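Local structure of cobalamin biosynthesis protein CobN (Mycobacterium tuberculosis, 7C6O) at residues V518-L526 with K999-L1010. The protein is the large, catalytic subunit of cobaltochelatase, which inserts cobalt into the corrin ring during cobalamin biosynthesis. Sequence-based numbering, arbitrary orientation. Where two conformers were deposited one is given.
Sequences VAIYHDPDL and KPGTYGAGLLQL
Lys-999 and Asp-525 form the salt bridge of this contact. The lysine runs fully extended from its backbone, CG anti to N (chi1 -178°), and this straight reach carries NZ to within 3.0 Å of Asp-525 OD2, which it meets from above the carboxylate plane, 57° out of it. A water accepts from the same NZ and donates to His-522 O, adding a second tie between the segments. Further back along the lysine, CD lies 4.0 Å from Pro-524 CG, ring and chain crossing at about a right angle, so the aliphatic part packs while the ammonium bonds. Beside them Thr-1002, in one of its two conformers, divides its branches by character: OG1 turns back to donate to Lys-999 O at 2.7 Å, reinforcing the type II turn that Gly-1001, with its positive phi, helps to make, whereas methyl CG2 packs on Asp-525 CB at 3.5 Å. Another water donates to both Pro-524 O and Tyr-1003 O, bridging two backbone carbonyls that cannot bond each other.

The other end is largely apolar. Branched Ile-520 lays its two arms on the first turn of helix 1007-1013: CG2 packs on Leu-1010 CB at 4.0 Å, while CD1 reaches Gln-1009 O at 3.5 Å. Leu-1010 CD1 approaches the Tyr-521 ring obliquely, near CE1 and OH; that hydroxyl is hydrogen-bonded to Ser-1015 O.

The end of helix 517-522 thus packs on the start of helix 1007-1013, and the turn after it, 523-526, lies against the loop leading there from strand 995-997. Helix 1019-1030 adjoins Tyr-521 and Pro-524, strand 1032-1034 meets Lys-999 through Phe-1032, and helix 1072-1089 packs against Ala-1005 and Leu-1007.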
loop_
_atom_site.group_PDB
_atom_site.type_symbol
_atom_site.label_atom_id
_atom_site.label_comp_id
_atom_site.label_asym_id
_atom_site.label_seq_id
_atom_site.Cartn_x
_atom_site.Cartn_y
_atom_site.Cartn_z
ATOM N N VAL A 518 17.341 21.648 10.161
ATOM C CA VAL A 518 17.925 21.938 8.855
ATOM C C VAL A 518 17.664 20.789 7.889
ATOM O O VAL A 518 17.499 21.004 6.681
ATOM C CB VAL A 518 19.432 22.232 8.999
ATOM C CG1 VAL A 518 20.060 22.530 7.642
ATOM C CG2 VAL A 518 19.653 23.393 9.955
ATOM N N ALA A 519 17.598 19.557 8.402
ATOM C CA ALA A 519 17.307 18.411 7.547
ATOM C C ALA A 519 15.896 18.477 6.975
ATOM O O ALA A 519 15.632 17.896 5.915
ATOM C CB ALA A 519 17.505 17.111 8.325
ATOM N N ILE A 520 14.978 19.170 7.651
ATOM C CA ILE A 520 13.622 19.296 7.124
ATOM C C ILE A 520 13.623 20.116 5.841
ATOM O O ILE A 520 12.866 19.832 4.904
ATOM C CB ILE A 520 12.690 19.911 8.184
ATOM C CG1 ILE A 520 12.682 19.055 9.454
ATOM C CG2 ILE A 520 11.281 20.065 7.627
ATOM C CD1 ILE A 520 11.885 19.663 10.590
ATOM N N TYR A 521 14.475 21.142 5.772
ATOM C CA TYR A 521 14.524 21.997 4.594
ATOM C C TYR A 521 15.361 21.417 3.462
ATOM O O TYR A 521 15.246 21.891 2.327
ATOM C CB TYR A 521 15.075 23.381 4.958
ATOM C CG TYR A 521 14.081 24.296 5.642
ATOM C CD1 TYR A 521 13.848 24.206 7.009
ATOM C CD2 TYR A 521 13.383 25.257 4.920
ATOM C CE1 TYR A 521 12.940 25.044 7.637
ATOM C CE2 TYR A 521 12.472 26.100 5.539
ATOM C CZ TYR A 521 12.257 25.991 6.896
ATOM O OH TYR A 521 11.354 26.828 7.516
ATOM N N HIS A 522 16.197 20.411 3.730
ATOM C CA HIS A 522 17.188 20.007 2.734
ATOM C C HIS A 522 17.378 18.508 2.559
ATOM O O HIS A 522 17.948 18.109 1.539
ATOM C CB HIS A 522 18.550 20.625 3.065
ATOM C CG HIS A 522 18.552 22.121 3.050
ATOM N ND1 HIS A 522 18.687 22.852 1.891
ATOM C CD2 HIS A 522 18.429 23.022 4.053
ATOM C CE1 HIS A 522 18.648 24.141 2.179
ATOM N NE2 HIS A 522 18.494 24.271 3.484
ATOM N N ASP A 523 16.956 17.657 3.491
ATOM C CA ASP A 523 17.347 16.246 3.484
ATOM C C ASP A 523 16.151 15.343 3.742
ATOM O O ASP A 523 16.024 14.752 4.821
ATOM C CB ASP A 523 18.443 15.993 4.521
ATOM C CG ASP A 523 19.618 16.929 4.358
ATOM O OD1 ASP A 523 20.334 16.817 3.339
ATOM O OD2 ASP A 523 19.815 17.787 5.242
ATOM N N PRO A 524 15.264 15.186 2.757
ATOM C CA PRO A 524 14.236 14.143 2.881
ATOM C C PRO A 524 14.830 12.753 3.010
ATOM O O PRO A 524 14.166 11.866 3.559
ATOM C CB PRO A 524 13.413 14.296 1.594
ATOM C CG PRO A 524 14.332 14.986 0.635
ATOM C CD PRO A 524 15.180 15.897 1.469
ATOM N N ASP A 525 16.077 12.551 2.563
ATOM C CA ASP A 525 16.767 11.266 2.639
ATOM C C ASP A 525 17.600 11.107 3.905
ATOM O O ASP A 525 18.573 10.339 3.904
ATOM C CB ASP A 525 17.647 11.066 1.402
ATOM C CG ASP A 525 18.506 12.274 1.092
ATOM O OD1 ASP A 525 18.338 13.321 1.754
ATOM O OD2 ASP A 525 19.352 12.174 0.179
ATOM N N LEU A 526 17.247 11.807 4.981
ATOM C CA LEU A 526 17.950 11.697 6.249
ATOM C C LEU A 526 18.040 10.233 6.677
ATOM O O LEU A 526 17.001 9.576 6.829
ATOM C CB LEU A 526 17.233 12.512 7.323
ATOM C CG LEU A 526 17.837 12.450 8.728
ATOM C CD1 LEU A 526 19.195 13.132 8.756
ATOM C CD2 LEU A 526 16.896 13.066 9.763
ATOM N N LYS A 999 11.517 12.506 -3.413
ATOM C CA LYS A 999 12.860 12.235 -3.904
ATOM C C LYS A 999 13.066 10.727 -4.025
ATOM O O LYS A 999 12.620 9.970 -3.150
ATOM C CB LYS A 999 13.905 12.839 -2.961
ATOM C CG LYS A 999 15.349 12.649 -3.406
ATOM C CD LYS A 999 16.321 13.395 -2.504
ATOM C CE LYS A 999 17.752 13.263 -3.012
ATOM N NZ LYS A 999 18.738 13.978 -2.152
ATOM N N PRO A 1000 13.702 10.255 -5.100
ATOM C CA PRO A 1000 13.952 8.815 -5.238
ATOM C C PRO A 1000 14.651 8.261 -4.009
ATOM O O PRO A 1000 15.557 8.884 -3.450
ATOM C CB PRO A 1000 14.848 8.725 -6.477
ATOM C CG PRO A 1000 14.542 9.946 -7.250
ATOM C CD PRO A 1000 14.205 11.017 -6.255
ATOM N N GLY A 1001 14.211 7.081 -3.587
ATOM C CA GLY A 1001 14.739 6.459 -2.400
ATOM C C GLY A 1001 14.177 6.984 -1.100
ATOM O O GLY A 1001 14.631 6.550 -0.034
ATOM N N THR A 1002 13.215 7.910 -1.139
ATOM C CA THR A 1002 12.672 8.555 0.051
ATOM C C THR A 1002 11.154 8.636 -0.060
ATOM O O THR A 1002 10.564 8.324 -1.100
ATOM C CB THR A 1002 13.239 9.968 0.254
ATOM O OG1 THR A 1002 12.547 10.888 -0.601
ATOM C CG2 THR A 1002 14.711 10.015 -0.076
ATOM N N TYR A 1003 10.535 9.130 1.016
ATOM C CA TYR A 1003 9.089 9.214 1.147
ATOM C C TYR A 1003 8.709 10.494 1.875
ATOM O O TYR A 1003 9.543 11.155 2.496
ATOM C CB TYR A 1003 8.544 7.988 1.895
ATOM C CG TYR A 1003 8.950 6.712 1.214
ATOM C CD1 TYR A 1003 8.189 6.198 0.179
ATOM C CD2 TYR A 1003 10.127 6.054 1.561
ATOM C CE1 TYR A 1003 8.564 5.056 -0.476
ATOM C CE2 TYR A 1003 10.515 4.902 0.904
ATOM C CZ TYR A 1003 9.726 4.409 -0.115
ATOM O OH TYR A 1003 10.089 3.267 -0.781
ATOM N N GLY A 1004 7.429 10.842 1.787
ATOM C CA GLY A 1004 6.864 11.931 2.557
ATOM C C GLY A 1004 6.830 13.250 1.802
ATOM O O GLY A 1004 7.394 13.410 0.717
ATOM N N ALA A 1005 6.143 14.220 2.415
ATOM C CA ALA A 1005 6.016 15.563 1.869
ATOM C C ALA A 1005 6.686 16.627 2.728
ATOM O O ALA A 1005 6.789 17.777 2.288
ATOM C CB ALA A 1005 4.537 15.924 1.672
ATOM N N GLY A 1006 7.128 16.279 3.938
ATOM C CA GLY A 1006 7.974 17.135 4.740
ATOM C C GLY A 1006 7.257 18.129 5.628
ATOM O O GLY A 1006 7.856 18.617 6.593
ATOM N N LEU A 1007 5.990 18.441 5.346
ATOM C CA LEU A 1007 5.336 19.534 6.059
ATOM C C LEU A 1007 4.872 19.137 7.455
ATOM O O LEU A 1007 4.754 20.005 8.327
ATOM C CB LEU A 1007 4.166 20.069 5.234
ATOM C CG LEU A 1007 4.620 20.869 4.011
ATOM C CD1 LEU A 1007 3.430 21.400 3.245
ATOM C CD2 LEU A 1007 5.538 22.010 4.422
ATOM N N LEU A 1008 4.599 17.851 7.697
ATOM C CA LEU A 1008 4.334 17.424 9.067
ATOM C C LEU A 1008 5.555 17.650 9.946
ATOM O O LEU A 1008 5.440 18.160 11.068
ATOM C CB LEU A 1008 3.916 15.955 9.104
ATOM C CG LEU A 1008 3.663 15.370 10.497
ATOM C CD1 LEU A 1008 2.563 16.138 11.215
ATOM C CD2 LEU A 1008 3.315 13.892 10.408
ATOM N N GLN A 1009 6.740 17.285 9.445
ATOM C CA GLN A 1009 7.969 17.546 10.187
ATOM C C GLN A 1009 8.160 19.038 10.425
ATOM O O GLN A 1009 8.568 19.454 11.516
ATOM C CB GLN A 1009 9.172 16.966 9.438
ATOM C CG GLN A 1009 9.273 15.445 9.477
ATOM C CD GLN A 1009 8.339 14.755 8.493
ATOM O OE1 GLN A 1009 7.653 15.405 7.705
ATOM N NE2 GLN A 1009 8.317 13.427 8.536
ATOM N N LEU A 1010 7.862 19.860 9.417
ATOM C CA LEU A 1010 8.036 21.302 9.561
ATOM C C LEU A 1010 7.100 21.868 10.623
ATOM O O LEU A 1010 7.527 22.620 11.507
ATOM C CB LEU A 1010 7.806 21.994 8.215
ATOM C CG LEU A 1010 8.089 23.497 8.198
ATOM C CD1 LEU A 1010 9.573 23.766 8.449
ATOM C CD2 LEU A 1010 7.638 24.118 6.885
HETATM O O HOH W 1 17.877 16.491 -1.255
HETATM O O HOH W 2 11.740 10.793 4.129
#